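Local coordinates for 1-deoxy-D-xylulose 5-phosphate reductoisomerase (Moraxella catarrhalis, PDB 4ZQG), which catalyses the reductive isomerisation of 1-deoxy-D-xylulose 5-phosphate to 2-C-methyl-D-erythritol 4-phosphate in the MEP pathway and is inhibited by fosmidomycin, at residues I355-T358 with D359-V362; F243-E247 with H248-V252; T282-A285 with H286-Y290. All coordinates share one frame; numbering follows the deposited sequence. Where two conformers were deposited one is given.

How the contacts relate
All three contacts are local. In contact 3 the touching residues are all buried, on helix 281-289. Contacts 1 and 2 are turns at the ends of regular elements, each with exposed residues and a buried apolar side. Contacts 1 and 2 both reach helix 320-331, contact 1 through I360 and A361, contact 2 through E247, whose salt bridge goes to R326. Contacts 2 and 3 both also meet the second subunit. Their centres lie about 24 Å apart, whereas contacts 1 and 3 sit on opposite sides of the chain's centre, their centres about 36 Å apart. A carboxylate bonds to backbone in contact 1 and to arginine in contact 2; contact 3 relies on regular main-chain bonds.

Contact 1 (I355-T358 with D359-V362); sequences ICLT and DIAV
D359 turns its carboxylate back to the main chain of C356, and this is the chief side-chain bond of the contact. N of C356 donates to OD1 of D359 over 3.3 Å. The donor stands above the carboxylate plane, 45° out of it. CG of D359 lies anti to its carbonyl carbon (chi1 -77°), which brings the carboxylate back along the chain to C356. CB of C356 rests 3.6 Å from the same OD1.

Backbone bonds close the turn into helix 359-368. N of I360 to O of L357 is the good one, at 3.0 Å. N of D359 to O of C356 is weak, and so is N of A361 to O of T358.

Apolar contacts add to these bonds. CD1 of I355 lies 3.7 Å from CB of D359 and 4.1 Å from CG1 of I360. On I360 the end of the chain also meets L357, CD1 to CD1 at 4.2 Å. I360 goes on to touch A346 of helix 333-351 and I224 of helix 220-228, while L357 packs on F350.

The D359 carboxylate accepts the N-H of C356, three residues earlier, and ties the incoming loop to the first turn of the helix. Its negative charge at this helix entry probably suits the helix dipole, while the isoleucines and leucine hold the entry against the neighbouring helices.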
ATOM      1  N   ILE A 355     -21.959  -1.936  35.085  1.00 88.03           N
ATOM      2  CA  ILE A 355     -20.693  -1.255  35.377  1.00 89.01           C
ATOM      3  C   ILE A 355     -20.483  -0.016  34.524  1.00 87.79           C
ATOM      4  O   ILE A 355     -21.149   0.185  33.503  1.00 87.34           O
ATOM      5  CB  ILE A 355     -19.454  -2.182  35.253  1.00 88.77           C
ATOM      6  CG1 ILE A 355     -19.295  -2.718  33.828  1.00 86.51           C
ATOM      7  CG2 ILE A 355     -19.554  -3.342  36.236  1.00 89.25           C
ATOM      8  CD1 ILE A 355     -17.905  -3.256  33.530  1.00 84.43           C
ATOM      9  N   CYS A 356     -19.562   0.821  34.989  1.00 87.57           N
ATOM     10  CA  CYS A 356     -19.032   1.926  34.196  1.00 88.64           C
ATOM     11  C   CYS A 356     -18.175   1.480  33.007  1.00 85.67           C
ATOM     12  O   CYS A 356     -17.624   0.393  33.002  1.00 83.12           O
ATOM     13  CB  CYS A 356     -18.180   2.807  35.094  1.00 90.20           C
ATOM     14  SG  CYS A 356     -19.202   3.625  36.294  1.00 92.74           S
ATOM     15  N   LEU A 357     -18.024   2.345  32.014  1.00 86.92           N
ATOM     16  CA  LEU A 357     -17.164   2.014  30.869  1.00 85.78           C
ATOM     17  C   LEU A 357     -15.713   1.744  31.290  1.00 83.49           C
ATOM     18  O   LEU A 357     -15.135   0.741  30.865  1.00 77.75           O
ATOM     19  CB  LEU A 357     -17.187   3.114  29.813  1.00 85.58           C
ATOM     20  CG  LEU A 357     -16.411   2.748  28.546  1.00 85.05           C
ATOM     21  CD1 LEU A 357     -17.052   1.570  27.814  1.00 84.27           C
ATOM     22  CD2 LEU A 357     -16.293   3.966  27.645  1.00 85.07           C
ATOM     23  N   THR A 358     -15.160   2.642  32.114  1.00 83.96           N
ATOM     24  CA  THR A 358     -13.803   2.525  32.654  1.00 84.71           C
ATOM     25  C   THR A 358     -13.598   1.319  33.564  1.00 86.70           C
ATOM     26  O   THR A 358     -12.472   0.944  33.871  1.00 89.06           O
ATOM     27  CB  THR A 358     -13.446   3.749  33.500  1.00 87.38           C
ATOM     28  OG1 THR A 358     -14.521   4.031  34.407  1.00 90.73           O
ATOM     29  CG2 THR A 358     -13.227   4.939  32.613  1.00 88.83           C
ATOM     30  N   ASP A 359     -14.693   0.736  34.037  1.00 89.68           N
ATOM     31  CA  ASP A 359     -14.609  -0.498  34.797  1.00 88.45           C
ATOM     32  C   ASP A 359     -14.188  -1.695  33.923  1.00 82.78           C
ATOM     33  O   ASP A 359     -13.756  -2.699  34.462  1.00 85.43           O
ATOM     34  CB  ASP A 359     -15.938  -0.802  35.530  1.00 90.09           C
ATOM     35  CG  ASP A 359     -16.160   0.060  36.799  1.00 92.62           C
ATOM     36  OD1 ASP A 359     -17.340   0.093  37.250  1.00 96.70           O
ATOM     37  OD2 ASP A 359     -15.200   0.674  37.345  1.00 91.41           O
ATOM     38  N   ILE A 360     -14.313  -1.620  32.602  1.00 76.95           N
ATOM     39  CA  ILE A 360     -13.880  -2.732  31.765  1.00 75.29           C
ATOM     40  C   ILE A 360     -12.385  -3.006  31.954  1.00 77.71           C
ATOM     41  O   ILE A 360     -11.957  -4.158  31.940  1.00 77.03           O
ATOM     42  CB  ILE A 360     -14.234  -2.518  30.270  1.00 73.82           C
ATOM     43  CG1 ILE A 360     -15.770  -2.520  30.115  1.00 73.43           C
ATOM     44  CG2 ILE A 360     -13.575  -3.586  29.378  1.00 72.01           C
ATOM     45  CD1 ILE A 360     -16.309  -2.431  28.710  1.00 70.87           C
ATOM     46  N   ALA A 361     -11.597  -1.956  32.151  1.00 79.95           N
ATOM     47  CA  ALA A 361     -10.157  -2.123  32.329  1.00 81.79           C
ATOM     48  C   ALA A 361      -9.831  -2.838  33.637  1.00 81.64           C
ATOM     49  O   ALA A 361      -8.990  -3.748  33.665  1.00 83.08           O
ATOM     50  CB  ALA A 361      -9.449  -0.774  32.270  1.00 83.07           C
ATOM     51  N   VAL A 362     -10.508  -2.420  34.702  1.00 80.55           N
ATOM     52  CA  VAL A 362     -10.272  -2.930  36.060  1.00 80.79           C
ATOM     53  C   VAL A 362     -10.538  -4.425  36.162  1.00 77.11           C
ATOM     54  O   VAL A 362      -9.777  -5.162  36.749  1.00 78.29           O
ATOM     55  CB  VAL A 362     -11.181  -2.233  37.094  1.00 83.36           C
ATOM     56  CG1 VAL A 362     -10.665  -2.492  38.500  1.00 85.08           C
ATOM     57  CG2 VAL A 362     -11.268  -0.731  36.822  1.00 84.75           C
TER

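Contact 2 (F243-E247 with H248-V252); sequences FDLKE and HQIQV
A short 3-10 turn, in which K246 and E247 meet Q249 and I250, joins helix 230-243 to strand 250-254. D244 has left the helix with positive phi, and the chain then runs through L245 into the turn.

Two backbone bonds form it. N of I250 donates to O of E247 at 3.0 Å, with the donor above the carbonyl plane. N of Q249 to O of K246 is a weak bond.

L245 and Q249 cross at about a right angle. CD2 of L245 touches the whole amide end of Q249, closest at OE1, 3.6 Å away. CD1 of L245 points to the strand and comes within 4.4 Å of CG1 of I250. I250 itself packs on L236 and C240 of helix 230-243 and on L187 of strand 182-189.

K246 and H248 meet on the outer side. CB of K246 approaches the imidazole obliquely, 3.6 Å from CD2 of H248. The lysine chain bends at chi2, and its amine lies far from the ring.

CG of E247 sits between its backbone N and carbonyl carbon (chi1 56°), and the chain bends at chi2 (66°), which folds its carboxylate back over its own peptide link. OE1 of E247 comes to 3.0 Å from N of H248, but at too poor an angle for a hydrogen bond. The charge is met instead by a salt bridge from OE1 to R326, on helix 320-331. The same arginine bonds to O of I250, so it ties the turn and the strand start to one helix.

Within this chain, strand 250-254 is an outer strand of a mixed sheet, parallel to strand 182-189. A turn leading from a helix into a parallel neighbouring strand is the closing part of a beta-alpha-beta crossover.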
ATOM      1  N   PHE A 243      -0.220 -13.585  11.062  1.00 55.05           N
ATOM      2  CA  PHE A 243       0.980 -13.269  10.326  1.00 55.52           C
ATOM      3  C   PHE A 243       2.237 -13.865  10.953  1.00 55.96           C
ATOM      4  O   PHE A 243       3.338 -13.618  10.494  1.00 57.11           O
ATOM      5  CB  PHE A 243       1.072 -11.770  10.217  1.00 54.81           C
ATOM      6  CG  PHE A 243      -0.136 -11.165   9.603  1.00 53.11           C
ATOM      7  CD1 PHE A 243      -0.898 -10.250  10.291  1.00 52.51           C
ATOM      8  CD2 PHE A 243      -0.508 -11.523   8.332  1.00 53.03           C
ATOM      9  CE1 PHE A 243      -2.021  -9.699   9.717  1.00 51.39           C
ATOM     10  CE2 PHE A 243      -1.592 -10.949   7.748  1.00 51.83           C
ATOM     11  CZ  PHE A 243      -2.360 -10.051   8.456  1.00 51.17           C
ATOM     12  N   ASP A 244       2.031 -14.697  11.962  1.00 55.74           N
ATOM     13  CA  ASP A 244       3.057 -15.510  12.555  1.00 55.47           C
ATOM     14  C   ASP A 244       4.214 -14.701  13.153  1.00 55.59           C
ATOM     15  O   ASP A 244       5.368 -15.056  12.971  1.00 53.91           O
ATOM     16  CB  ASP A 244       3.568 -16.520  11.555  1.00 55.77           C
ATOM     17  CG  ASP A 244       4.289 -17.620  12.215  1.00 57.64           C
ATOM     18  OD1 ASP A 244       5.423 -17.925  11.794  1.00 61.97           O
ATOM     19  OD2 ASP A 244       3.769 -18.131  13.234  1.00 58.03           O
ATOM     20  N   LEU A 245       3.857 -13.651  13.901  1.00 55.01           N
ATOM     21  CA  LEU A 245       4.789 -12.761  14.561  1.00 54.70           C
ATOM     22  C   LEU A 245       4.505 -12.678  16.056  1.00 55.97           C
ATOM     23  O   LEU A 245       3.484 -13.199  16.528  1.00 59.44           O
ATOM     24  CB  LEU A 245       4.609 -11.370  13.980  1.00 53.76           C
ATOM     25  CG  LEU A 245       4.855 -11.205  12.486  1.00 53.85           C
ATOM     26  CD1 LEU A 245       4.516  -9.788  12.089  1.00 53.26           C
ATOM     27  CD2 LEU A 245       6.310 -11.489  12.110  1.00 54.96           C
ATOM     28  N   LYS A 246       5.365 -11.978  16.795  1.00 55.99           N
ATOM     29  CA  LYS A 246       5.158 -11.684  18.217  1.00 56.37           C
ATOM     30  C   LYS A 246       4.811 -10.229  18.379  1.00 54.30           C
ATOM     31  O   LYS A 246       4.985  -9.464  17.472  1.00 54.36           O
ATOM     32  CB  LYS A 246       6.398 -11.995  19.042  1.00 59.44           C
ATOM     33  CG  LYS A 246       6.964 -13.378  18.818  1.00 62.10           C
ATOM     34  CD  LYS A 246       6.122 -14.415  19.491  1.00 64.46           C
ATOM     35  CE  LYS A 246       6.716 -15.784  19.284  1.00 67.63           C
ATOM     36  NZ  LYS A 246       5.872 -16.714  20.071  1.00 73.45           N
ATOM     37  N   GLU A 247       4.284  -9.845  19.525  1.00 54.28           N
ATOM     38  CA  GLU A 247       3.710  -8.513  19.669  1.00 54.63           C
ATOM     39  C   GLU A 247       4.700  -7.370  19.481  1.00 54.55           C
ATOM     40  O   GLU A 247       4.298  -6.294  19.091  1.00 53.57           O
ATOM     41  CB  GLU A 247       2.960  -8.337  21.003  1.00 55.21           C
ATOM     42  CG  GLU A 247       3.754  -8.626  22.274  1.00 57.01           C
ATOM     43  CD  GLU A 247       4.900  -7.643  22.529  1.00 58.17           C
ATOM     44  OE1 GLU A 247       4.689  -6.443  22.283  1.00 58.11           O
ATOM     45  OE2 GLU A 247       5.995  -8.062  23.002  1.00 60.02           O
ATOM     46  N   HIS A 248       5.969  -7.579  19.789  1.00 55.78           N
ATOM     47  CA  HIS A 248       6.967  -6.496  19.649  1.00 57.01           C
ATOM     48  C   HIS A 248       7.029  -6.026  18.194  1.00 56.64           C
ATOM     49  O   HIS A 248       7.147  -4.841  17.939  1.00 57.78           O
ATOM     50  CB  HIS A 248       8.359  -6.892  20.192  1.00 57.20           C
ATOM     51  CG  HIS A 248       8.985  -8.022  19.466  1.00 56.72           C
ATOM     52  ND1 HIS A 248       9.850  -7.840  18.416  1.00 57.33           N
ATOM     53  CD2 HIS A 248       8.826  -9.356  19.589  1.00 57.79           C
ATOM     54  CE1 HIS A 248      10.211  -9.010  17.926  1.00 57.82           C
ATOM     55  NE2 HIS A 248       9.600  -9.949  18.621  1.00 58.89           N
ATOM     56  N   GLN A 249       6.870  -6.955  17.259  1.00 56.30           N
ATOM     57  CA  GLN A 249       6.762  -6.639  15.841  1.00 56.80           C
ATOM     58  C   GLN A 249       5.469  -5.955  15.334  1.00 56.38           C
ATOM     59  O   GLN A 249       5.366  -5.657  14.133  1.00 57.01           O
ATOM     60  CB  GLN A 249       7.009  -7.913  15.048  1.00 58.26           C
ATOM     61  CG  GLN A 249       8.490  -8.207  14.923  1.00 62.48           C
ATOM     62  CD  GLN A 249       8.742  -9.602  14.410  1.00 65.21           C
ATOM     63  OE1 GLN A 249       8.256 -10.603  15.021  1.00 69.97           O
ATOM     64  NE2 GLN A 249       9.499  -9.707  13.295  1.00 63.15           N
ATOM     65  N   ILE A 250       4.484  -5.716  16.198  1.00 55.16           N
ATOM     66  CA  ILE A 250       3.249  -5.093  15.763  1.00 53.56           C
ATOM     67  C   ILE A 250       2.959  -3.907  16.627  1.00 52.36           C
ATOM     68  O   ILE A 250       2.753  -4.057  17.796  1.00 53.38           O
ATOM     69  CB  ILE A 250       2.083  -6.073  15.894  1.00 55.29           C
ATOM     70  CG1 ILE A 250       2.323  -7.301  15.021  1.00 55.58           C
ATOM     71  CG2 ILE A 250       0.783  -5.409  15.486  1.00 55.62           C
ATOM     72  CD1 ILE A 250       1.350  -8.402  15.307  1.00 55.54           C
ATOM     73  N   GLN A 251       2.926  -2.724  16.041  0.50 51.85           N
ATOM     74  CA  GLN A 251       2.722  -1.498  16.797  0.50 51.79           C
ATOM     75  C   GLN A 251       1.405  -0.866  16.401  0.50 51.16           C
ATOM     76  O   GLN A 251       0.816  -1.250  15.405  0.50 50.10           O
ATOM     77  CB  GLN A 251       3.888  -0.535  16.567  0.50 51.61           C
ATOM     78  CG  GLN A 251       5.222  -1.107  17.051  0.50 52.10           C
ATOM     79  CD  GLN A 251       5.185  -1.646  18.474  0.50 52.07           C
ATOM     80  OE1 GLN A 251       4.881  -0.914  19.413  0.50 52.54           O
ATOM     81  NE2 GLN A 251       5.521  -2.925  18.636  0.50 51.39           N
ATOM     82  N   VAL A 252       0.955   0.104  17.189  1.00 51.89           N
ATOM     83  CA  VAL A 252      -0.349   0.689  17.012  1.00 51.52           C
ATOM     84  C   VAL A 252      -0.219   2.162  16.933  1.00 52.38           C
ATOM     85  O   VAL A 252       0.459   2.769  17.768  1.00 55.66           O
ATOM     86  CB  VAL A 252      -1.242   0.364  18.229  1.00 51.71           C
ATOM     87  CG1 VAL A 252      -2.514   1.223  18.262  1.00 51.46           C
ATOM     88  CG2 VAL A 252      -1.552  -1.115  18.249  1.00 50.35           C
TER

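Contact 3 (T282-A285 with H286-Y290); sequences TPIA and HALAY
A285 and A289 are joined by a main-chain bond, N of A289 to O of A285 at 3.1 Å. The methyl of A285 points away from the next turn and packs on I25 and on D268 of the second subunit.

H286 is held by T282, N to O at 3.0 Å and nearly straight (168°). Its CG is anti to the backbone N (chi1 168°), which carries the imidazole out from the helix. CB of H286 lies 3.6 Å from O of P283, and that oxygen sits at the ring edge, near the ring plane. ND1 of H286 is hydrogen-bonded to N158. NE2 of H286 meets the edge of the Y290 ring, in its plane, 3.7 Å from CD1 of Y290.

The main-chain bonds from T282, P283, I284 and A285 form the i to i+4 ladder of helix 281-289; Y290 is the first residue beyond it. O of P283 accepts from N of A287 at 2.9 Å. The helix is packed between helix 17-26, helix 155-162 and strand 123-126. OG1 of T282 is hydrogen-bonded to the backbone O of D268 of the second subunit.

I284 stands side by side with L288, CG2 to CD1 at 4.0 Å. N of L288 also bonds to O of I284 at 2.8 Å. L288 packs on L125. I284 packs on T22 and I25, and its side chain is about 7 Å from the bound NAD.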
ATOM      1  N   THR A 282     -15.441  -3.599   1.365  1.00 46.20           N
ATOM      2  CA  THR A 282     -14.151  -3.625   0.680  1.00 45.37           C
ATOM      3  C   THR A 282     -13.357  -4.870   1.060  1.00 44.76           C
ATOM      4  O   THR A 282     -13.031  -5.672   0.199  1.00 44.86           O
ATOM      5  CB  THR A 282     -13.377  -2.319   0.873  1.00 45.52           C
ATOM      6  OG1 THR A 282     -13.920  -1.297   0.028  1.00 45.18           O
ATOM      7  CG2 THR A 282     -11.971  -2.497   0.516  1.00 45.77           C
ATOM      8  N   PRO A 283     -13.035  -5.058   2.343  1.00 44.54           N
ATOM      9  CA  PRO A 283     -12.294  -6.268   2.709  1.00 44.44           C
ATOM     10  C   PRO A 283     -13.032  -7.565   2.467  1.00 45.13           C
ATOM     11  O   PRO A 283     -12.408  -8.583   2.160  1.00 44.99           O
ATOM     12  CB  PRO A 283     -12.052  -6.102   4.191  1.00 44.40           C
ATOM     13  CG  PRO A 283     -12.931  -4.990   4.620  1.00 44.42           C
ATOM     14  CD  PRO A 283     -13.100  -4.109   3.446  1.00 44.47           C
ATOM     15  N   ILE A 284     -14.359  -7.556   2.586  1.00 45.53           N
ATOM     16  CA  ILE A 284     -15.104  -8.796   2.360  1.00 45.47           C
ATOM     17  C   ILE A 284     -14.965  -9.115   0.886  1.00 45.65           C
ATOM     18  O   ILE A 284     -14.659 -10.218   0.517  1.00 45.68           O
ATOM     19  CB  ILE A 284     -16.587  -8.668   2.797  1.00 45.92           C
ATOM     20  CG1 ILE A 284     -16.645  -8.459   4.300  1.00 45.56           C
ATOM     21  CG2 ILE A 284     -17.399  -9.942   2.476  1.00 46.13           C
ATOM     22  CD1 ILE A 284     -17.985  -7.986   4.766  1.00 46.14           C
ATOM     23  N   ALA A 285     -15.183  -8.122   0.043  1.00 46.13           N
ATOM     24  CA  ALA A 285     -15.103  -8.314  -1.386  1.00 46.89           C
ATOM     25  C   ALA A 285     -13.734  -8.839  -1.816  1.00 48.85           C
ATOM     26  O   ALA A 285     -13.648  -9.749  -2.630  1.00 49.86           O
ATOM     27  CB  ALA A 285     -15.396  -6.997  -2.075  1.00 46.75           C
ATOM     28  N   HIS A 286     -12.672  -8.239  -1.268  1.00 50.18           N
ATOM     29  CA  HIS A 286     -11.308  -8.667  -1.507  1.00 51.94           C
ATOM     30  C   HIS A 286     -11.116 -10.118  -1.107  1.00 51.48           C
ATOM     31  O   HIS A 286     -10.534 -10.910  -1.849  1.00 51.70           O
ATOM     32  CB  HIS A 286     -10.306  -7.835  -0.692  1.00 52.98           C
ATOM     33  CG  HIS A 286      -8.931  -8.427  -0.684  1.00 54.80           C
ATOM     34  ND1 HIS A 286      -8.460  -9.220   0.344  1.00 55.12           N
ATOM     35  CD2 HIS A 286      -7.934  -8.366  -1.597  1.00 55.33           C
ATOM     36  CE1 HIS A 286      -7.249  -9.648   0.049  1.00 54.94           C
ATOM     37  NE2 HIS A 286      -6.903  -9.132  -1.116  1.00 55.86           N
ATOM     38  N   ALA A 287     -11.602 -10.458   0.080  1.00 50.14           N
ATOM     39  CA  ALA A 287     -11.426 -11.795   0.564  1.00 50.57           C
ATOM     40  C   ALA A 287     -12.263 -12.822  -0.219  1.00 51.43           C
ATOM     41  O   ALA A 287     -11.784 -13.926  -0.460  1.00 51.24           O
ATOM     42  CB  ALA A 287     -11.752 -11.832   2.028  1.00 51.47           C
ATOM     43  N   LEU A 288     -13.489 -12.456  -0.630  1.00 52.17           N
ATOM     44  CA  LEU A 288     -14.324 -13.336  -1.427  1.00 53.28           C
ATOM     45  C   LEU A 288     -13.732 -13.660  -2.773  1.00 55.41           C
ATOM     46  O   LEU A 288     -13.755 -14.805  -3.214  1.00 59.37           O
ATOM     47  CB  LEU A 288     -15.686 -12.734  -1.681  1.00 54.26           C
ATOM     48  CG  LEU A 288     -16.718 -12.955  -0.575  1.00 55.12           C
ATOM     49  CD1 LEU A 288     -17.943 -12.125  -0.877  1.00 54.39           C
ATOM     50  CD2 LEU A 288     -17.095 -14.417  -0.466  1.00 56.79           C
ATOM     51  N   ALA A 289     -13.232 -12.659  -3.473  1.00 55.93           N
ATOM     52  CA  ALA A 289     -12.817 -12.909  -4.831  1.00 55.41           C
ATOM     53  C   ALA A 289     -11.372 -13.344  -4.935  1.00 56.23           C
ATOM     54  O   ALA A 289     -10.968 -13.793  -5.986  1.00 56.90           O
ATOM     55  CB  ALA A 289     -13.066 -11.702  -5.667  1.00 55.67           C
ATOM     56  N   TYR A 290     -10.602 -13.241  -3.851  1.00 56.17           N
ATOM     57  CA  TYR A 290      -9.161 -13.492  -3.898  1.00 57.06           C
ATOM     58  C   TYR A 290      -8.858 -14.801  -4.625  1.00 58.69           C
ATOM     59  O   TYR A 290      -9.571 -15.786  -4.420  1.00 56.35           O
ATOM     60  CB  TYR A 290      -8.607 -13.531  -2.479  1.00 57.29           C
ATOM     61  CG  TYR A 290      -7.127 -13.698  -2.418  1.00 58.29           C
ATOM     62  CD1 TYR A 290      -6.300 -12.611  -2.194  1.00 58.08           C
ATOM     63  CD2 TYR A 290      -6.534 -14.961  -2.573  1.00 58.28           C
ATOM     64  CE1 TYR A 290      -4.919 -12.779  -2.152  1.00 59.12           C
ATOM     65  CE2 TYR A 290      -5.167 -15.121  -2.513  1.00 58.25           C
ATOM     66  CZ  TYR A 290      -4.369 -14.024  -2.304  1.00 59.10           C
ATOM     67  OH  TYR A 290      -3.000 -14.167  -2.268  1.00 63.85           O
TER